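Local coordinates for uncharacterized protein (Bacteroides ovatus, PDB 4DQA) that is of unknown function but probably binds carbohydrate, pairing an N-terminal E-set-like domain with a concanavalin A-like lectin/glucanase domain, at residues S162-Y173 with F279-S290. Sequence-based numbering, arbitrary orientation.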
loop_
_atom_site.group_PDB
_atom_site.type_symbol
_atom_site.label_atom_id
_atom_site.label_comp_id
_atom_site.label_asym_id
_atom_site.label_seq_id
_atom_site.Cartn_x
_atom_site.Cartn_y
_atom_site.Cartn_z
ATOM N N SER A 162 22.908 1.030 -3.223
ATOM C CA SER A 162 21.732 0.189 -3.393
ATOM C C SER A 162 20.532 1.089 -3.660
ATOM O O SER A 162 20.441 2.197 -3.126
ATOM C CB SER A 162 21.484 -0.652 -2.160
ATOM O OG SER A 162 22.607 -1.503 -1.949
ATOM N N PHE A 163 19.628 0.648 -4.519
ATOM C CA PHE A 163 18.483 1.487 -4.834
ATOM C C PHE A 163 17.354 0.678 -5.431
ATOM O O PHE A 163 17.516 -0.497 -5.783
ATOM C CB PHE A 163 18.894 2.600 -5.800
ATOM C CG PHE A 163 19.154 2.109 -7.184
ATOM C CD1 PHE A 163 20.387 1.589 -7.511
ATOM C CD2 PHE A 163 18.150 2.123 -8.140
ATOM C CE1 PHE A 163 20.644 1.094 -8.781
ATOM C CE2 PHE A 163 18.403 1.629 -9.425
ATOM C CZ PHE A 163 19.651 1.110 -9.726
ATOM N N THR A 164 16.212 1.349 -5.521
ATOM C CA THR A 164 14.999 0.806 -6.132
ATOM C C THR A 164 14.295 1.887 -6.910
ATOM O O THR A 164 14.138 3.018 -6.428
ATOM C CB THR A 164 14.026 0.290 -5.057
ATOM O OG1 THR A 164 14.676 -0.689 -4.255
ATOM C CG2 THR A 164 12.789 -0.336 -5.688
ATOM N N TYR A 165 13.856 1.540 -8.116
ATOM C CA TYR A 165 12.865 2.329 -8.841
ATOM C C TYR A 165 11.612 1.477 -8.850
ATOM O O TYR A 165 11.699 0.282 -9.126
ATOM C CB TYR A 165 13.223 2.517 -10.317
ATOM C CG TYR A 165 14.454 3.318 -10.685
ATOM C CD1 TYR A 165 15.151 4.086 -9.762
ATOM C CD2 TYR A 165 14.910 3.312 -12.012
ATOM C CE1 TYR A 165 16.263 4.829 -10.140
ATOM C CE2 TYR A 165 16.025 4.044 -12.398
ATOM C CZ TYR A 165 16.691 4.813 -11.468
ATOM O OH TYR A 165 17.803 5.549 -11.837
ATOM N N GLU A 166 10.451 2.065 -8.622
ATOM C CA GLU A 166 9.205 1.304 -8.785
ATOM C C GLU A 166 8.068 2.209 -9.202
ATOM O O GLU A 166 8.091 3.412 -8.959
ATOM C CB GLU A 166 8.806 0.484 -7.562
ATOM C CG GLU A 166 8.572 1.308 -6.330
ATOM C CD GLU A 166 8.071 0.501 -5.139
ATOM O OE1 GLU A 166 7.392 -0.518 -5.354
ATOM O OE2 GLU A 166 8.312 0.915 -3.972
ATOM N N ALA A 167 7.092 1.622 -9.877
ATOM C CA ALA A 167 5.892 2.351 -10.301
ATOM C C ALA A 167 4.810 1.380 -10.695
ATOM O O ALA A 167 5.085 0.250 -11.135
ATOM C CB ALA A 167 6.193 3.223 -11.483
ATOM N N LEU A 168 3.568 1.838 -10.596
ATOM C CA LEU A 168 2.446 1.221 -11.311
ATOM C C LEU A 168 2.345 1.940 -12.651
ATOM O O LEU A 168 2.333 3.184 -12.709
ATOM C CB LEU A 168 1.129 1.386 -10.556
ATOM C CG LEU A 168 1.049 0.636 -9.241
ATOM C CD1 LEU A 168 -0.049 1.223 -8.334
ATOM C CD2 LEU A 168 0.837 -0.857 -9.444
ATOM N N ILE A 169 2.267 1.162 -13.731
ATOM C CA ILE A 169 2.179 1.716 -15.082
ATOM C C ILE A 169 1.080 1.040 -15.876
ATOM O O ILE A 169 0.708 -0.101 -15.655
ATOM C CB ILE A 169 3.514 1.593 -15.872
ATOM C CG1 ILE A 169 3.846 0.128 -16.154
ATOM C CG2 ILE A 169 4.622 2.298 -15.108
ATOM C CD1 ILE A 169 5.025 -0.025 -17.101
ATOM N N ASN A 170 0.559 1.809 -16.828
ATOM C CA ASN A 170 -0.453 1.342 -17.760
ATOM C C ASN A 170 -0.170 2.012 -19.083
ATOM O O ASN A 170 -0.311 3.225 -19.226
ATOM C CB ASN A 170 -1.849 1.697 -17.252
ATOM C CG ASN A 170 -2.943 1.090 -18.091
ATOM O OD1 ASN A 170 -2.833 1.032 -19.308
ATOM N ND2 ASN A 170 -3.990 0.592 -17.441
ATOM N N VAL A 171 0.276 1.219 -20.049
ATOM C CA VAL A 171 0.754 1.750 -21.315
ATOM C C VAL A 171 -0.378 1.904 -22.332
ATOM O O VAL A 171 -1.125 0.950 -22.593
ATOM C CB VAL A 171 1.811 0.796 -21.906
ATOM C CG1 VAL A 171 2.362 1.340 -23.201
ATOM C CG2 VAL A 171 2.939 0.585 -20.925
ATOM N N ASP A 172 -0.484 3.097 -22.924
ATOM C CA ASP A 172 -1.448 3.324 -23.985
ATOM C C ASP A 172 -0.987 2.702 -25.306
ATOM O O ASP A 172 -1.773 2.059 -26.030
ATOM C CB ASP A 172 -1.709 4.819 -24.185
ATOM C CG ASP A 172 -2.576 5.430 -23.088
ATOM O OD1 ASP A 172 -3.411 4.720 -22.500
ATOM O OD2 ASP A 172 -2.444 6.643 -22.853
ATOM N N TYR A 173 0.277 2.945 -25.636
ATOM C CA TYR A 173 0.920 2.345 -26.792
ATOM C C TYR A 173 2.425 2.414 -26.640
ATOM O O TYR A 173 2.962 3.246 -25.904
ATOM C CB TYR A 173 0.498 3.026 -28.094
ATOM C CG TYR A 173 0.838 4.487 -28.272
ATOM C CD1 TYR A 173 -0.022 5.470 -27.834
ATOM C CD2 TYR A 173 1.975 4.869 -28.980
ATOM C CE1 TYR A 173 0.255 6.815 -28.070
ATOM C CE2 TYR A 173 2.256 6.208 -29.233
ATOM C CZ TYR A 173 1.400 7.167 -28.771
ATOM O OH TYR A 173 1.703 8.490 -29.088
ATOM N N PHE A 279 6.959 8.387 -22.653
ATOM C CA PHE A 279 5.995 7.384 -22.294
ATOM C C PHE A 279 4.615 7.847 -22.674
ATOM O O PHE A 279 4.273 9.016 -22.492
ATOM C CB PHE A 279 6.067 7.220 -20.785
ATOM C CG PHE A 279 5.256 6.081 -20.226
ATOM C CD1 PHE A 279 5.769 4.809 -20.231
ATOM C CD2 PHE A 279 4.059 6.301 -19.581
ATOM C CE1 PHE A 279 5.037 3.750 -19.696
ATOM C CE2 PHE A 279 3.334 5.246 -19.027
ATOM C CZ PHE A 279 3.828 3.983 -19.083
ATOM N N HIS A 280 3.792 6.922 -23.191
ATOM C CA HIS A 280 2.395 7.210 -23.460
ATOM C C HIS A 280 1.534 6.275 -22.657
ATOM O O HIS A 280 1.435 5.079 -22.965
ATOM C CB HIS A 280 2.096 7.045 -24.939
ATOM C CG HIS A 280 2.778 8.074 -25.776
ATOM N ND1 HIS A 280 4.039 7.903 -26.291
ATOM C CD2 HIS A 280 2.390 9.324 -26.120
ATOM C CE1 HIS A 280 4.385 8.991 -26.963
ATOM N NE2 HIS A 280 3.416 9.873 -26.855
ATOM N N GLY A 281 0.927 6.798 -21.589
ATOM C CA GLY A 281 0.147 5.977 -20.669
ATOM C C GLY A 281 -0.032 6.677 -19.353
ATOM O O GLY A 281 0.071 7.898 -19.279
ATOM N N LYS A 282 -0.339 5.907 -18.328
ATOM C CA LYS A 282 -0.535 6.433 -16.993
ATOM C C LYS A 282 0.453 5.825 -16.018
ATOM O O LYS A 282 0.895 4.679 -16.192
ATOM C CB LYS A 282 -1.952 6.158 -16.511
ATOM C CG LYS A 282 -3.034 6.818 -17.341
ATOM C CD LYS A 282 -4.402 6.396 -16.806
ATOM C CE LYS A 282 -5.557 6.940 -17.587
ATOM N NZ LYS A 282 -5.630 6.271 -18.923
HETATM N N MSE A 283 0.781 6.575 -14.971
HETATM C CA MSE A 283 1.600 6.069 -13.889
HETATM C C MSE A 283 0.945 6.405 -12.563
HETATM O O MSE A 283 0.210 7.378 -12.435
HETATM C CB MSE A 283 3.015 6.655 -13.871
HETATM C CG MSE A 283 3.758 6.441 -15.175
HETATM SE SE MSE A 283 5.660 6.758 -14.883
HETATM C CE MSE A 283 6.172 7.202 -16.700
ATOM N N SER A 284 1.287 5.602 -11.580
ATOM C CA SER A 284 0.814 5.773 -10.210
ATOM C C SER A 284 1.875 5.235 -9.281
ATOM O O SER A 284 2.611 4.311 -9.616
ATOM C CB SER A 284 -0.489 5.014 -10.050
ATOM O OG SER A 284 -0.937 4.941 -8.696
ATOM N N GLU A 285 1.966 5.788 -8.076
ATOM C CA GLU A 285 2.839 5.215 -7.040
ATOM C C GLU A 285 4.278 5.063 -7.523
ATOM O O GLU A 285 4.913 4.002 -7.381
ATOM C CB GLU A 285 2.297 3.885 -6.524
ATOM C CG GLU A 285 0.971 3.989 -5.849
ATOM C CD GLU A 285 1.040 4.827 -4.586
ATOM O OE1 GLU A 285 1.864 4.499 -3.704
ATOM O OE2 GLU A 285 0.310 5.845 -4.488
ATOM N N VAL A 286 4.786 6.155 -8.061
ATOM C CA VAL A 286 6.161 6.222 -8.571
ATOM C C VAL A 286 7.121 6.525 -7.435
ATOM O O VAL A 286 6.931 7.507 -6.713
ATOM C CB VAL A 286 6.270 7.332 -9.621
ATOM C CG1 VAL A 286 7.695 7.499 -10.111
ATOM C CG2 VAL A 286 5.327 7.080 -10.789
ATOM N N ARG A 287 8.119 5.669 -7.237
ATOM C CA ARG A 287 9.039 5.817 -6.106
ATOM C C ARG A 287 10.467 5.553 -6.467
ATOM O O ARG A 287 10.762 4.696 -7.290
ATOM C CB ARG A 287 8.664 4.870 -4.966
ATOM C CG ARG A 287 7.177 4.863 -4.630
ATOM C CD ARG A 287 6.879 3.839 -3.536
ATOM N NE ARG A 287 5.432 3.635 -3.430
ATOM C CZ ARG A 287 4.849 2.478 -3.194
ATOM N NH1 ARG A 287 5.569 1.379 -3.005
ATOM N NH2 ARG A 287 3.529 2.412 -3.125
ATOM N N VAL A 288 11.368 6.236 -5.766
ATOM C CA VAL A 288 12.787 5.896 -5.798
ATOM C C VAL A 288 13.218 5.714 -4.356
ATOM O O VAL A 288 12.897 6.549 -3.507
ATOM C CB VAL A 288 13.643 6.995 -6.405
ATOM C CG1 VAL A 288 15.126 6.603 -6.343
ATOM C CG2 VAL A 288 13.260 7.250 -7.850
ATOM N N TRP A 289 13.929 4.623 -4.081
ATOM C CA TRP A 289 14.446 4.351 -2.747
ATOM C C TRP A 289 15.953 4.278 -2.801
ATOM O O TRP A 289 16.532 3.832 -3.794
ATOM C CB TRP A 289 13.961 2.986 -2.240
ATOM C CG TRP A 289 12.495 2.783 -2.157
ATOM C CD1 TRP A 289 11.643 2.483 -3.187
ATOM C CD2 TRP A 289 11.692 2.792 -0.962
ATOM N NE1 TRP A 289 10.362 2.332 -2.710
ATOM C CE2 TRP A 289 10.374 2.504 -1.345
ATOM C CE3 TRP A 289 11.963 3.034 0.395
ATOM C CZ2 TRP A 289 9.321 2.448 -0.431
ATOM C CZ3 TRP A 289 10.911 2.981 1.304
ATOM C CH2 TRP A 289 9.611 2.692 0.884
ATOM N N SER A 290 16.592 4.640 -1.688
ATOM C CA SER A 290 18.034 4.490 -1.536
ATOM C C SER A 290 18.436 3.163 -0.863
ATOM O O SER A 290 19.511 3.054 -0.245
ATOM C CB SER A 290 18.573 5.669 -0.729
ATOM O OG SER A 290 17.942 5.725 0.537
HETATM O O HOH W 1 5.900 -1.669 -3.343
HETATM O O HOH W 2 -3.058 4.220 -19.783
HETATM O O HOH W 3 -3.739 7.634 -20.669
HETATM O O HOH W 4 4.795 4.659 -24.511
#
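Glu166 reaches across to two donors on the antiparallel neighbour strand, and a single oxygen takes both. Its first torsion (chi1 61°) tucks CG in between N and C of its own backbone and the chain then runs extended, which carries OE2 to Trp289 NE1 at 2.8 Å and to Arg287 NH1 at 2.9 Å. The indole N-H meets OE2 on its anti side, somewhat out of the carboxylate plane. OE2 meets the guanidinium at its edge, near its plane, but the carboxylate is turned 86° against it, and the salt bridge runs through a single weak hydrogen bond from NH1. The other end of that guanidinium is held more squarely: NH2 gives a nearly straight bond of 2.7 Å to the anti lone pair of Glu285 OE1, which also bonds Tyr315. Arg287 thus joins Glu166 and Glu285 in one network, and Glu285 has a second cationic partner in Lys317. Thr164 lies alongside Trp289 on this same face, CB 3.7 Å from CD1.

The opposite face is apolar. Tyr165 runs beside Val288, and the Phe279 ring brings CZ within 4.0 Å of both Ile169 CB and Val171 CG2. At the far end the Tyr173 and His280 rings form an offset stack, centroids 4.3 Å apart and planes at 19°, while a water bridges Asp172 OD2 to Lys282 NZ.

Backbone hydrogen bonds form the ladder that carries these side chains; its register slips by one residue between Glu166 and Leu168, at Glu285, which with Val286 faces Tyr316 as a G1 beta bulge. Strand 223-231 flanks 163-171 on its other edge. Such an interior antiparallel pair, one face mixed, the other packed on strand 264-266 of the second sheet, is consistent with the concanavalin A-like beta-sandwich.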